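Local atomic coordinates of homoaconitase large subunit (Methanocaldococcus jannaschii, PDB entry 4KP2), a protein that forms the large, iron-sulfur-cluster-binding subunit of a hydro-lyase that interconverts homocitrate and homoisocitrate through cis-homoaconitate in 2-oxosuberate biosynthesis. Residues Val128-Asp138 with His144-Phe154; Asp48-Thr57 with Lys76-Asn84. All coordinates share one frame; numbering follows the deposited sequence.

Contact 1: residues Val128-Asp138 with His144-Phe154; sequences VLPNMFVAGGD and HGAFGAFATGF
Phe-133 to Gly-136 and Phe-150 to Gly-153 run side by side as parallel strands, their short axes 4.7 Å apart at closest and 13° from exact alignment. They are neighbours in the five-stranded parallel sheet of an alpha-beta-alpha sandwich, where 150-153 is an edge strand within this chain. Alternating bonds hold the register: Val-134 N reaches Phe-150 O, Thr-152 N returns to Val-134 O, and Gly-136 N meets Thr-152 O. On one face the rings of Phe-133 and Phe-150 lie rim to rim, planes 13° apart and neither over the other, with Phe-133 CE1 3.4 Å from Phe-150 CD2. Both rings reach strand 167-180. Farther along this face, Ala-135 CB packs obliquely on Phe-154 CE2. On the other face, Val-134 CB meets Ala-151 CB at 3.7 Å. Ahead of the strands, the Phe-147 ring receives Val-128 CB over one face, 4.2 Å from the centroid; with CG1 anti to the backbone N (chi1 178°), Val-128 also sets that methyl 3.6 Å from Phe-147 CD1. A serine in place of Phe-147 would probably leave Val-128 without its aromatic cover and open a gap toward Ala-124 of helix 119-126. The second methyl, Val-128 CG2, stands 3.5 Å from His-144 ND1.

Contact 2: residues Asp48-Thr57 with Lys76-Asn84; sequences DLAMTHDGTT and KIVVAFDHN
His-53 (chi1 55°) and Asp-54 (chi1 57°) both place CG between the backbone N and the carbonyl carbon, turning an imidazole and then a carboxylate onto 82-84. His-83 meets His-53 in a face-to-face stack, centroids 3.5 Å apart and planes at 7°. Thr-56 OG1 lies over the opposite face of His-53, which is thus sandwiched. His-83 ND1 donates to Asp-82 OD1, which lies in the ring plane at its edge, at 2.8 Å. Asp-54 gathers the loop after strand 77-80: OD1 accepts from His-83 N at 3.1 Å, while OD2 takes Asn-84 N at 2.8 Å on its syn lone pair and Asn-84 ND2 from above the carboxylate plane; Asn-88 ND2 bonds Asn-84 OD1. Behind these groups lies a beta-alpha-beta crossover, in which helix 57-67 links parallel strands 49-53 and 77-80. Ala-50 N to Lys-76 O and Val-78 N to Ala-50 O are nearly straight bonds; the one from Thr-52 N to Val-78 O is weak. His-83 comes within about 4 Å of Cys-383, a predicted [4Fe-4S] ligand, side chain to side chain. Asp-54 thus fixes the backbone of 83-84, while Asp-82 and the stack orient the His-83 ring beside the probable cluster site.

Contacts 1 and 2 are both buried and belong to one parallel sheet, in which strands 49-53 and 133-136 are neighbours. The join is direct: Ala-135 N lies 2.8 Å from Leu-49 O and Gly-137 N 2.7 Å from Met-51 O, both probable hydrogen bonds. Contact 1 takes in an outermost strand within this chain, 150-153, whereas contact 2 pairs two interior strands. Their chemistry diverges accordingly: 128-138 with 144-154 is tied mainly by backbone bonds and aromatic or aliphatic side chains, while 48-57 with 76-84 adds carboxylates and histidines where its strands run out. Asp-138 of contact 1 touches His-53 and His-83 of contact 2, and both contacts come near the predicted cluster cysteines: the side chain of Asp-138 is about 6 Å from that of Cys-383.

Contact 1: residues Val128-Asp138 with His144-Phe154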
loop_
_atom_site.group_PDB
_atom_site.type_symbol
_atom_site.label_atom_id
_atom_site.label_comp_id
_atom_site.label_asym_id
_atom_site.label_seq_id
_atom_site.Cartn_x
_atom_site.Cartn_y
_atom_site.Cartn_z
ATOM N N VAL A 128 -3.092 23.416 -12.847
ATOM C CA VAL A 128 -3.176 24.750 -12.250
ATOM C C VAL A 128 -2.257 25.796 -12.883
ATOM O O VAL A 128 -1.033 25.711 -12.781
ATOM C CB VAL A 128 -2.902 24.709 -10.734
ATOM C CG1 VAL A 128 -2.956 26.111 -10.152
ATOM C CG2 VAL A 128 -3.903 23.801 -10.039
ATOM N N LEU A 129 -2.866 26.787 -13.526
ATOM C CA LEU A 129 -2.133 27.919 -14.083
ATOM C C LEU A 129 -2.336 29.149 -13.207
ATOM O O LEU A 129 -3.333 29.240 -12.494
ATOM C CB LEU A 129 -2.602 28.211 -15.510
ATOM C CG LEU A 129 -2.163 27.237 -16.602
ATOM C CD1 LEU A 129 -2.749 27.652 -17.943
ATOM C CD2 LEU A 129 -0.649 27.173 -16.675
ATOM N N PRO A 130 -1.383 30.094 -13.246
ATOM C CA PRO A 130 -1.507 31.344 -12.489
ATOM C C PRO A 130 -2.770 32.126 -12.847
ATOM O O PRO A 130 -3.328 31.934 -13.927
ATOM C CB PRO A 130 -0.264 32.129 -12.914
ATOM C CG PRO A 130 0.732 31.080 -13.247
ATOM C CD PRO A 130 -0.057 29.968 -13.878
ATOM N N ASN A 131 -3.209 32.984 -11.928
ATOM C CA ASN A 131 -4.389 33.835 -12.107
ATOM C C ASN A 131 -5.719 33.083 -12.208
ATOM O O ASN A 131 -6.772 33.696 -12.390
ATOM C CB ASN A 131 -4.217 34.778 -13.305
ATOM C CG ASN A 131 -2.941 35.589 -13.230
ATOM O OD1 ASN A 131 -2.413 35.840 -12.147
ATOM N ND2 ASN A 131 -2.436 36.003 -14.386
ATOM N N MET A 132 -5.672 31.761 -12.080
ATOM C CA MET A 132 -6.877 30.942 -12.163
ATOM C C MET A 132 -7.766 31.087 -10.934
ATOM O O MET A 132 -7.358 31.641 -9.913
ATOM C CB MET A 132 -6.517 29.465 -12.333
ATOM C CG MET A 132 -6.346 29.003 -13.768
ATOM S SD MET A 132 -6.214 27.206 -13.857
ATOM C CE MET A 132 -6.085 26.951 -15.623
ATOM N N PHE A 133 -8.991 30.587 -11.052
ATOM C CA PHE A 133 -9.861 30.399 -9.902
ATOM C C PHE A 133 -10.104 28.905 -9.750
ATOM O O PHE A 133 -10.897 28.318 -10.486
ATOM C CB PHE A 133 -11.187 31.135 -10.092
ATOM C CG PHE A 133 -12.129 30.993 -8.930
ATOM C CD1 PHE A 133 -12.062 31.863 -7.856
ATOM C CD2 PHE A 133 -13.081 29.989 -8.911
ATOM C CE1 PHE A 133 -12.927 31.735 -6.786
ATOM C CE2 PHE A 133 -13.947 29.855 -7.842
ATOM C CZ PHE A 133 -13.870 30.729 -6.779
ATOM N N VAL A 134 -9.408 28.289 -8.801
ATOM C CA VAL A 134 -9.462 26.841 -8.639
ATOM C C VAL A 134 -10.399 26.411 -7.514
ATOM O O VAL A 134 -10.168 26.712 -6.344
ATOM C CB VAL A 134 -8.061 26.251 -8.393
ATOM C CG1 VAL A 134 -8.145 24.744 -8.198
ATOM C CG2 VAL A 134 -7.134 26.595 -9.545
ATOM N N ALA A 135 -11.459 25.700 -7.882
ATOM C CA ALA A 135 -12.417 25.193 -6.911
ATOM C C ALA A 135 -12.211 23.699 -6.710
ATOM O O ALA A 135 -12.034 22.954 -7.674
ATOM C CB ALA A 135 -13.831 25.477 -7.373
ATOM N N GLY A 136 -12.236 23.260 -5.458
ATOM C CA GLY A 136 -11.990 21.864 -5.155
ATOM C C GLY A 136 -12.833 21.314 -4.022
ATOM O O GLY A 136 -13.154 22.020 -3.067
ATOM N N GLY A 137 -13.193 20.039 -4.137
ATOM C CA GLY A 137 -13.929 19.353 -3.092
ATOM C C GLY A 137 -12.980 18.791 -2.052
ATOM O O GLY A 137 -12.992 17.594 -1.761
ATOM N N ASP A 138 -12.150 19.667 -1.498
ATOM C CA ASP A 138 -11.153 19.269 -0.517
ATOM C C ASP A 138 -10.775 20.480 0.325
ATOM O O ASP A 138 -10.675 21.595 -0.188
ATOM C CB ASP A 138 -9.915 18.706 -1.218
ATOM C CG ASP A 138 -8.931 18.080 -0.252
ATOM O OD1 ASP A 138 -8.052 18.806 0.257
ATOM O OD2 ASP A 138 -9.033 16.858 -0.007
ATOM N N HIS A 144 -3.015 25.333 -4.098
ATOM C CA HIS A 144 -2.776 25.819 -5.454
ATOM C C HIS A 144 -2.675 27.338 -5.532
ATOM O O HIS A 144 -2.731 27.917 -6.618
ATOM C CB HIS A 144 -3.874 25.313 -6.389
ATOM C CG HIS A 144 -4.143 23.847 -6.256
ATOM N ND1 HIS A 144 -3.263 22.886 -6.706
ATOM C CD2 HIS A 144 -5.187 23.179 -5.715
ATOM C CE1 HIS A 144 -3.757 21.688 -6.451
ATOM N NE2 HIS A 144 -4.923 21.835 -5.851
ATOM N N GLY A 145 -2.526 27.979 -4.379
ATOM C CA GLY A 145 -2.303 29.411 -4.330
ATOM C C GLY A 145 -0.833 29.717 -4.526
ATOM O O GLY A 145 -0.432 30.877 -4.619
ATOM N N ALA A 146 -0.026 28.662 -4.593
ATOM C CA ALA A 146 1.408 28.798 -4.802
ATOM C C ALA A 146 1.713 29.121 -6.261
ATOM O O ALA A 146 2.828 29.516 -6.602
ATOM C CB ALA A 146 2.125 27.530 -4.378
ATOM N N PHE A 147 0.711 28.943 -7.116
ATOM C CA PHE A 147 0.837 29.257 -8.533
ATOM C C PHE A 147 0.411 30.694 -8.806
ATOM O O PHE A 147 0.541 31.188 -9.926
ATOM C CB PHE A 147 -0.011 28.298 -9.368
ATOM C CG PHE A 147 0.525 26.898 -9.414
ATOM C CD1 PHE A 147 0.228 25.992 -8.409
ATOM C CD2 PHE A 147 1.328 26.486 -10.464
ATOM C CE1 PHE A 147 0.722 24.701 -8.451
ATOM C CE2 PHE A 147 1.826 25.199 -10.513
ATOM C CZ PHE A 147 1.522 24.304 -9.504
ATOM N N GLY A 148 -0.095 31.360 -7.774
ATOM C CA GLY A 148 -0.583 32.719 -7.915
ATOM C C GLY A 148 -2.030 32.732 -8.362
ATOM O O GLY A 148 -2.472 33.642 -9.061
ATOM N N ALA A 149 -2.769 31.705 -7.956
ATOM C CA ALA A 149 -4.175 31.586 -8.314
ATOM C C ALA A 149 -5.042 31.483 -7.068
ATOM O O ALA A 149 -4.645 30.879 -6.073
ATOM C CB ALA A 149 -4.391 30.379 -9.211
ATOM N N PHE A 150 -6.225 32.082 -7.125
ATOM C CA PHE A 150 -7.156 32.030 -6.007
ATOM C C PHE A 150 -7.820 30.660 -5.948
ATOM O O PHE A 150 -8.649 30.323 -6.795
ATOM C CB PHE A 150 -8.209 33.131 -6.135
ATOM C CG PHE A 150 -9.093 33.266 -4.930
ATOM C CD1 PHE A 150 -8.734 34.093 -3.879
ATOM C CD2 PHE A 150 -10.282 32.565 -4.845
ATOM C CE1 PHE A 150 -9.547 34.216 -2.767
ATOM C CE2 PHE A 150 -11.097 32.682 -3.737
ATOM C CZ PHE A 150 -10.729 33.510 -2.697
ATOM N N ALA A 151 -7.453 29.873 -4.944
ATOM C CA ALA A 151 -7.961 28.512 -4.823
ATOM C C ALA A 151 -8.530 28.232 -3.437
ATOM O O ALA A 151 -7.846 28.403 -2.429
ATOM C CB ALA A 151 -6.869 27.510 -5.160
ATOM N N THR A 152 -9.788 27.801 -3.396
ATOM C CA THR A 152 -10.454 27.484 -2.137
ATOM C C THR A 152 -11.170 26.140 -2.211
ATOM O O THR A 152 -11.377 25.594 -3.294
ATOM C CB THR A 152 -11.477 28.568 -1.747
ATOM O OG1 THR A 152 -12.379 28.791 -2.839
ATOM C CG2 THR A 152 -10.773 29.872 -1.404
ATOM N N GLY A 153 -11.546 25.612 -1.051
ATOM C CA GLY A 153 -12.231 24.336 -0.979
ATOM C C GLY A 153 -13.722 24.478 -0.740
ATOM O O GLY A 153 -14.161 25.322 0.038
ATOM N N PHE A 154 -14.502 23.641 -1.415
ATOM C CA PHE A 154 -15.953 23.680 -1.289
ATOM C C PHE A 154 -16.506 22.336 -0.833
ATOM O O PHE A 154 -15.842 21.308 -0.952
ATOM C CB PHE A 154 -16.590 24.072 -2.622
ATOM C CG PHE A 154 -16.231 25.456 -3.082
ATOM C CD1 PHE A 154 -17.020 26.537 -2.736
ATOM C CD2 PHE A 154 -15.104 25.676 -3.857
ATOM C CE1 PHE A 154 -16.693 27.815 -3.154
ATOM C CE2 PHE A 154 -14.773 26.950 -4.278
ATOM C CZ PHE A 154 -15.569 28.021 -3.926
#

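Contact 2: residues Asp48-Thr57 with Lys76-Asn84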
loop_
_atom_site.group_PDB
_atom_site.type_symbol
_atom_site.label_atom_id
_atom_site.label_comp_id
_atom_site.label_asym_id
_atom_site.label_seq_id
_atom_site.Cartn_x
_atom_site.Cartn_y
_atom_site.Cartn_z
ATOM N N ASP A 48 -12.302 28.346 -13.236
ATOM C CA ASP A 48 -11.349 27.899 -14.246
ATOM C C ASP A 48 -11.017 26.418 -14.105
ATOM O O ASP A 48 -10.644 25.764 -15.076
ATOM C CB ASP A 48 -10.062 28.722 -14.163
ATOM C CG ASP A 48 -10.263 30.158 -14.589
ATOM O OD1 ASP A 48 -10.998 30.383 -15.572
ATOM O OD2 ASP A 48 -9.687 31.058 -13.943
ATOM N N LEU A 49 -11.149 25.893 -12.891
ATOM C CA LEU A 49 -10.788 24.507 -12.623
ATOM C C LEU A 49 -11.586 23.933 -11.454
ATOM O O LEU A 49 -11.586 24.490 -10.358
ATOM C CB LEU A 49 -9.288 24.405 -12.339
ATOM C CG LEU A 49 -8.631 23.034 -12.498
ATOM C CD1 LEU A 49 -8.758 22.561 -13.935
ATOM C CD2 LEU A 49 -7.171 23.090 -12.077
ATOM N N ALA A 50 -12.262 22.814 -11.696
ATOM C CA ALA A 50 -13.060 22.158 -10.665
ATOM C C ALA A 50 -12.589 20.723 -10.443
ATOM O O ALA A 50 -12.405 19.967 -11.396
ATOM C CB ALA A 50 -14.534 22.187 -11.037
ATOM N N MET A 51 -12.397 20.350 -9.182
ATOM C CA MET A 51 -11.857 19.033 -8.856
ATOM C C MET A 51 -12.485 18.394 -7.618
ATOM O O MET A 51 -12.651 19.043 -6.586
ATOM C CB MET A 51 -10.334 19.106 -8.701
ATOM C CG MET A 51 -9.726 17.964 -7.902
ATOM S SD MET A 51 -9.381 18.425 -6.193
ATOM C CE MET A 51 -9.997 16.981 -5.333
ATOM N N THR A 52 -12.831 17.116 -7.738
ATOM C CA THR A 52 -13.307 16.324 -6.608
ATOM C C THR A 52 -12.617 14.963 -6.593
ATOM O O THR A 52 -12.316 14.398 -7.645
ATOM C CB THR A 52 -14.831 16.119 -6.655
ATOM O OG1 THR A 52 -15.217 15.686 -7.966
ATOM C CG2 THR A 52 -15.555 17.415 -6.321
ATOM N N HIS A 53 -12.363 14.440 -5.397
ATOM C CA HIS A 53 -11.693 13.148 -5.262
ATOM C C HIS A 53 -12.674 12.027 -4.924
ATOM O O HIS A 53 -13.878 12.258 -4.814
ATOM C CB HIS A 53 -10.576 13.222 -4.217
ATOM C CG HIS A 53 -11.028 13.718 -2.877
ATOM N ND1 HIS A 53 -11.688 12.916 -1.970
ATOM C CD2 HIS A 53 -10.912 14.932 -2.291
ATOM C CE1 HIS A 53 -11.960 13.616 -0.884
ATOM N NE2 HIS A 53 -11.501 14.843 -1.052
ATOM N N ASP A 54 -12.148 10.816 -4.752
ATOM C CA ASP A 54 -12.971 9.626 -4.537
ATOM C C ASP A 54 -13.876 9.713 -3.309
ATOM O O ASP A 54 -14.853 8.975 -3.196
ATOM C CB ASP A 54 -12.093 8.375 -4.448
ATOM C CG ASP A 54 -11.043 8.474 -3.360
ATOM O OD1 ASP A 54 -10.521 9.586 -3.136
ATOM O OD2 ASP A 54 -10.739 7.440 -2.729
ATOM N N GLY A 55 -13.547 10.616 -2.393
ATOM C CA GLY A 55 -14.336 10.794 -1.188
ATOM C C GLY A 55 -15.415 11.849 -1.339
ATOM O O GLY A 55 -16.387 11.864 -0.583
ATOM N N THR A 56 -15.250 12.732 -2.320
ATOM C CA THR A 56 -16.186 13.837 -2.510
ATOM C C THR A 56 -16.867 13.833 -3.880
ATOM O O THR A 56 -17.900 14.478 -4.063
ATOM C CB THR A 56 -15.505 15.200 -2.277
ATOM O OG1 THR A 56 -14.330 15.298 -3.092
ATOM C CG2 THR A 56 -15.116 15.351 -0.815
ATOM N N THR A 57 -16.290 13.112 -4.837
ATOM C CA THR A 57 -16.903 12.977 -6.160
ATOM C C THR A 57 -18.299 12.331 -6.127
ATOM O O THR A 57 -19.230 12.862 -6.734
ATOM C CB THR A 57 -15.989 12.231 -7.168
ATOM O OG1 THR A 57 -14.737 12.917 -7.285
ATOM C CG2 THR A 57 -16.650 12.154 -8.537
ATOM N N LYS A 76 -12.813 21.388 -18.014
ATOM C CA LYS A 76 -12.444 22.159 -16.833
ATOM C C LYS A 76 -12.620 21.353 -15.549
ATOM O O LYS A 76 -12.381 21.860 -14.455
ATOM C CB LYS A 76 -13.271 23.444 -16.753
ATOM C CG LYS A 76 -12.620 24.668 -17.382
ATOM C CD LYS A 76 -12.552 24.567 -18.896
ATOM C CE LYS A 76 -12.015 25.856 -19.499
ATOM N NZ LYS A 76 -12.854 27.031 -19.128
ATOM N N ILE A 77 -13.039 20.099 -15.686
ATOM C CA ILE A 77 -13.278 19.239 -14.530
ATOM C C ILE A 77 -12.206 18.159 -14.395
ATOM O O ILE A 77 -11.851 17.501 -15.372
ATOM C CB ILE A 77 -14.664 18.570 -14.607
ATOM C CG1 ILE A 77 -15.762 19.630 -14.689
ATOM C CG2 ILE A 77 -14.893 17.668 -13.405
ATOM C CD1 ILE A 77 -17.151 19.057 -14.844
ATOM N N VAL A 78 -11.694 17.985 -13.181
ATOM C CA VAL A 78 -10.674 16.976 -12.913
ATOM C C VAL A 78 -11.104 16.032 -11.792
ATOM O O VAL A 78 -11.534 16.472 -10.728
ATOM C CB VAL A 78 -9.325 17.626 -12.536
ATOM C CG1 VAL A 78 -8.301 16.561 -12.169
ATOM C CG2 VAL A 78 -8.813 18.495 -13.677
ATOM N N VAL A 79 -10.989 14.731 -12.038
ATOM C CA VAL A 79 -11.302 13.729 -11.026
ATOM C C VAL A 79 -10.096 12.832 -10.766
ATOM O O VAL A 79 -9.516 12.275 -11.697
ATOM C CB VAL A 79 -12.504 12.858 -11.441
ATOM C CG1 VAL A 79 -12.789 11.808 -10.379
ATOM C CG2 VAL A 79 -13.729 13.725 -11.678
ATOM N N ALA A 80 -9.721 12.698 -9.498
ATOM C CA ALA A 80 -8.564 11.889 -9.128
ATOM C C ALA A 80 -8.795 11.098 -7.842
ATOM O O ALA A 80 -9.192 11.655 -6.819
ATOM C CB ALA A 80 -7.328 12.764 -8.999
ATOM N N PHE A 81 -8.540 9.794 -7.905
ATOM C CA PHE A 81 -8.680 8.927 -6.741
ATOM C C PHE A 81 -7.372 8.896 -5.964
ATOM O O PHE A 81 -6.316 8.609 -6.530
ATOM C CB PHE A 81 -9.061 7.506 -7.165
ATOM C CG PHE A 81 -10.386 7.411 -7.869
ATOM C CD1 PHE A 81 -11.291 8.461 -7.834
ATOM C CD2 PHE A 81 -10.730 6.264 -8.565
ATOM C CE1 PHE A 81 -12.507 8.370 -8.482
ATOM C CE2 PHE A 81 -11.946 6.167 -9.213
ATOM C CZ PHE A 81 -12.834 7.220 -9.173
ATOM N N ASP A 82 -7.438 9.185 -4.668
ATOM C CA ASP A 82 -6.229 9.246 -3.855
ATOM C C ASP A 82 -6.479 8.936 -2.381
ATOM O O ASP A 82 -5.618 8.373 -1.706
ATOM C CB ASP A 82 -5.565 10.618 -3.993
ATOM C CG ASP A 82 -6.439 11.743 -3.473
ATOM O OD1 ASP A 82 -7.680 11.618 -3.543
ATOM O OD2 ASP A 82 -5.883 12.753 -2.992
ATOM N N HIS A 83 -7.654 9.307 -1.885
ATOM C CA HIS A 83 -7.971 9.146 -0.469
ATOM C C HIS A 83 -8.067 7.684 -0.040
ATOM O O HIS A 83 -7.561 7.306 1.017
ATOM C CB HIS A 83 -9.271 9.876 -0.125
ATOM C CG HIS A 83 -9.104 11.351 0.060
ATOM N ND1 HIS A 83 -8.542 12.165 -0.900
ATOM C CD2 HIS A 83 -9.426 12.159 1.097
ATOM C CE1 HIS A 83 -8.525 13.411 -0.462
ATOM N NE2 HIS A 83 -9.056 13.435 0.748
ATOM N N ASN A 84 -8.720 6.868 -0.860
ATOM C CA ASN A 84 -8.950 5.469 -0.520
ATOM C C ASN A 84 -8.455 4.520 -1.604
ATOM O O ASN A 84 -9.234 3.751 -2.170
ATOM C CB ASN A 84 -10.438 5.229 -0.257
ATOM C CG ASN A 84 -10.996 6.143 0.818
ATOM O OD1 ASN A 84 -11.004 5.796 1.999
ATOM N ND2 ASN A 84 -11.466 7.318 0.412
#